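Local structure of quinone oxidoreductase 1 (Escherichia coli, 1QOR) at residues G154-K162 with Q179-W187. The protein catalyses the NADPH-dependent one-electron reduction of quinones to semiquinones and works as a homodimer of the zinc-containing alcohol dehydrogenase family. Sequence-based numbering, arbitrary orientation.
Sequences GLIACQWAK and QSALKAGAW
Cys158 and Gly185 bring the two backbones nearest, CA to CA 5.0 Å, where helices 154-162 and 179-184 run roughly parallel at -31° with their axes 8.7 Å apart. Ala184 sits at the middle of the contact. Its CB meets Cys158 CB at 3.7 Å, and Leu155 CD1 reaches it from one turn earlier. The same Leu155 methyl also rests on the backbone of Ala181. Cys158 SG lies beside its own backbone N (chi1 -74°). From there it packs between Ala181 and Ala186, with its sulfur 3.9 Å from Ala186 CB. Both helices are crossover connections of the Rossmann fold that binds NADPH. Strand 167-172 links them in the chain and lies under the pair, where its Leu168 touches both Cys158 and Ala186. Gly185 ends the second helix in a Schellman motif, with positive phi and bonds back into the last turn. Its bare CA faces the first helix; a CB would clash with Cys158 O. Gln159 lays its CG against Ala184 O at 3.4 Å. Its amide then turns back along its own helix. NE2 bonds Leu155 O at 3.1 Å, from above the carbonyl plane but within the plane of the amide, while OE1 accepts from Lys293 N. With an alanine here, Leu155 O would probably lose its side-chain bond and Lys293 N its acceptor, and Ala184 O the CG that covers it. Lys162 starts with CG anti to the backbone N (chi1 179°) and stays extended, which carries the chain past the C-terminal end of helix 179-184; CD comes 3.9 Å from Gly185 CA. Its NZ gives hydrogen bonds to two waters. One water donates to Ala184 O at 2.9 Å; the other donates to Lys183 O only weakly. On the far side of the first helix, Ile156 and Trp160 pack on helix 115-135.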
loop_
_atom_site.group_PDB
_atom_site.type_symbol
_atom_site.label_atom_id
_atom_site.label_comp_id
_atom_site.label_asym_id
_atom_site.label_seq_id
_atom_site.Cartn_x
_atom_site.Cartn_y
_atom_site.Cartn_z
ATOM N N GLY A 154 -17.267 13.946 -0.701
ATOM C CA GLY A 154 -17.362 13.900 -2.165
ATOM C C GLY A 154 -17.517 15.244 -2.871
ATOM O O GLY A 154 -16.670 15.627 -3.692
ATOM N N LEU A 155 -18.548 15.987 -2.487
ATOM C CA LEU A 155 -18.823 17.285 -3.085
ATOM C C LEU A 155 -17.659 18.273 -2.926
ATOM O O LEU A 155 -17.407 19.103 -3.833
ATOM C CB LEU A 155 -20.150 17.841 -2.546
ATOM C CG LEU A 155 -21.362 17.983 -3.499
ATOM C CD1 LEU A 155 -21.366 17.036 -4.737
ATOM C CD2 LEU A 155 -22.636 17.884 -2.685
ATOM N N ILE A 156 -16.926 18.198 -1.806
ATOM C CA ILE A 156 -15.771 19.068 -1.638
ATOM C C ILE A 156 -14.666 18.559 -2.581
ATOM O O ILE A 156 -13.932 19.347 -3.203
ATOM C CB ILE A 156 -15.246 19.079 -0.178
ATOM C CG1 ILE A 156 -16.244 19.782 0.733
ATOM C CG2 ILE A 156 -13.895 19.765 -0.095
ATOM C CD1 ILE A 156 -15.913 19.659 2.250
ATOM N N ALA A 157 -14.541 17.239 -2.690
ATOM C CA ALA A 157 -13.519 16.671 -3.562
ATOM C C ALA A 157 -13.768 17.099 -5.039
ATOM O O ALA A 157 -12.833 17.421 -5.771
ATOM C CB ALA A 157 -13.487 15.139 -3.420
ATOM N N CYS A 158 -15.016 17.067 -5.479
ATOM C CA CYS A 158 -15.352 17.497 -6.844
ATOM C C CYS A 158 -14.848 18.949 -7.164
ATOM O O CYS A 158 -14.180 19.180 -8.175
ATOM C CB CYS A 158 -16.860 17.429 -7.020
ATOM S SG CYS A 158 -17.503 15.779 -7.184
ATOM N N GLN A 159 -15.098 19.882 -6.237
ATOM C CA GLN A 159 -14.766 21.280 -6.385
ATOM C C GLN A 159 -13.307 21.516 -6.294
ATOM O O GLN A 159 -12.764 22.351 -7.037
ATOM C CB GLN A 159 -15.535 22.093 -5.357
ATOM C CG GLN A 159 -17.042 21.852 -5.445
ATOM C CD GLN A 159 -17.852 22.673 -4.461
ATOM O OE1 GLN A 159 -18.055 23.884 -4.666
ATOM N NE2 GLN A 159 -18.342 22.017 -3.372
ATOM N N TRP A 160 -12.636 20.794 -5.386
ATOM C CA TRP A 160 -11.188 20.940 -5.265
ATOM C C TRP A 160 -10.472 20.358 -6.511
ATOM O O TRP A 160 -9.542 20.979 -7.043
ATOM C CB TRP A 160 -10.665 20.304 -3.968
ATOM C CG TRP A 160 -9.425 20.953 -3.502
ATOM C CD1 TRP A 160 -8.370 21.386 -4.278
ATOM C CD2 TRP A 160 -9.082 21.272 -2.136
ATOM N NE1 TRP A 160 -7.391 21.953 -3.465
ATOM C CE2 TRP A 160 -7.804 21.891 -2.155
ATOM C CE3 TRP A 160 -9.734 21.102 -0.905
ATOM C CZ2 TRP A 160 -7.168 22.337 -0.985
ATOM C CZ3 TRP A 160 -9.110 21.548 0.255
ATOM C CH2 TRP A 160 -7.836 22.160 0.206
ATOM N N ALA A 161 -10.933 19.199 -6.990
ATOM C CA ALA A 161 -10.346 18.574 -8.177
ATOM C C ALA A 161 -10.464 19.539 -9.386
ATOM O O ALA A 161 -9.491 19.747 -10.130
ATOM C CB ALA A 161 -11.011 17.277 -8.463
ATOM N N LYS A 162 -11.648 20.117 -9.582
ATOM C CA LYS A 162 -11.867 21.095 -10.646
ATOM C C LYS A 162 -10.901 22.279 -10.488
ATOM O O LYS A 162 -10.210 22.653 -11.428
ATOM C CB LYS A 162 -13.293 21.612 -10.571
ATOM C CG LYS A 162 -13.647 22.647 -11.587
ATOM C CD LYS A 162 -15.130 22.977 -11.459
ATOM C CE LYS A 162 -15.467 24.404 -11.927
ATOM N NZ LYS A 162 -16.948 24.695 -11.776
ATOM N N GLN A 179 -26.130 14.285 -10.914
ATOM C CA GLN A 179 -26.226 15.670 -11.347
ATOM C C GLN A 179 -25.547 16.652 -10.401
ATOM O O GLN A 179 -24.923 17.628 -10.837
ATOM C CB GLN A 179 -27.692 16.044 -11.565
ATOM C CG GLN A 179 -28.287 15.336 -12.779
ATOM C CD GLN A 179 -27.489 15.599 -14.079
ATOM O OE1 GLN A 179 -27.064 16.744 -14.362
ATOM N NE2 GLN A 179 -27.265 14.537 -14.857
ATOM N N SER A 180 -25.696 16.439 -9.096
ATOM C CA SER A 180 -25.069 17.343 -8.136
ATOM C C SER A 180 -23.561 17.281 -8.288
ATOM O O SER A 180 -22.889 18.324 -8.285
ATOM C CB SER A 180 -25.468 16.955 -6.728
ATOM O OG SER A 180 -26.876 16.882 -6.664
ATOM N N ALA A 181 -23.032 16.067 -8.459
ATOM C CA ALA A 181 -21.581 15.859 -8.621
ATOM C C ALA A 181 -21.044 16.578 -9.880
ATOM O O ALA A 181 -20.000 17.265 -9.834
ATOM C CB ALA A 181 -21.279 14.359 -8.692
ATOM N N LEU A 182 -21.751 16.441 -11.005
ATOM C CA LEU A 182 -21.316 17.099 -12.249
ATOM C C LEU A 182 -21.359 18.619 -12.063
ATOM O O LEU A 182 -20.415 19.331 -12.345
ATOM C CB LEU A 182 -22.197 16.632 -13.412
ATOM C CG LEU A 182 -21.956 15.197 -13.891
ATOM C CD1 LEU A 182 -23.139 14.682 -14.610
ATOM C CD2 LEU A 182 -20.761 15.143 -14.777
ATOM N N LYS A 183 -22.407 19.080 -11.417
ATOM C CA LYS A 183 -22.586 20.487 -11.133
ATOM C C LYS A 183 -21.431 20.953 -10.277
ATOM O O LYS A 183 -20.857 22.007 -10.541
ATOM C CB LYS A 183 -23.877 20.642 -10.388
ATOM C CG LYS A 183 -24.507 21.969 -10.525
ATOM C CD LYS A 183 -26.061 21.799 -10.395
ATOM N N ALA A 184 -21.057 20.168 -9.259
ATOM C CA ALA A 184 -19.906 20.538 -8.407
ATOM C C ALA A 184 -18.566 20.463 -9.156
ATOM O O ALA A 184 -17.587 21.085 -8.744
ATOM C CB ALA A 184 -19.849 19.672 -7.171
ATOM N N GLY A 185 -18.477 19.737 -10.268
ATOM C CA GLY A 185 -17.173 19.717 -10.914
ATOM C C GLY A 185 -16.593 18.365 -11.277
ATOM O O GLY A 185 -15.465 18.309 -11.746
ATOM N N ALA A 186 -17.342 17.285 -11.089
ATOM C CA ALA A 186 -16.869 15.975 -11.490
ATOM C C ALA A 186 -16.867 15.991 -13.021
ATOM O O ALA A 186 -17.830 16.470 -13.646
ATOM C CB ALA A 186 -17.821 14.918 -11.016
ATOM N N TRP A 187 -15.805 15.455 -13.622
ATOM C CA TRP A 187 -15.668 15.391 -15.061
ATOM C C TRP A 187 -16.693 14.430 -15.636
ATOM O O TRP A 187 -17.411 14.782 -16.554
ATOM C CB TRP A 187 -14.268 14.979 -15.414
ATOM C CG TRP A 187 -13.987 14.911 -16.889
ATOM C CD1 TRP A 187 -14.012 15.945 -17.789
ATOM C CD2 TRP A 187 -13.517 13.769 -17.605
ATOM N NE1 TRP A 187 -13.560 15.516 -19.010
ATOM C CE2 TRP A 187 -13.252 14.186 -18.928
ATOM C CE3 TRP A 187 -13.287 12.435 -17.252
ATOM C CZ2 TRP A 187 -12.766 13.319 -19.901
ATOM C CZ3 TRP A 187 -12.800 11.565 -18.223
ATOM C CH2 TRP A 187 -12.543 12.011 -19.533
HETATM O O HOH W 1 -18.537 22.704 -12.840
HETATM O O HOH W 2 -16.912 23.899 -8.797
#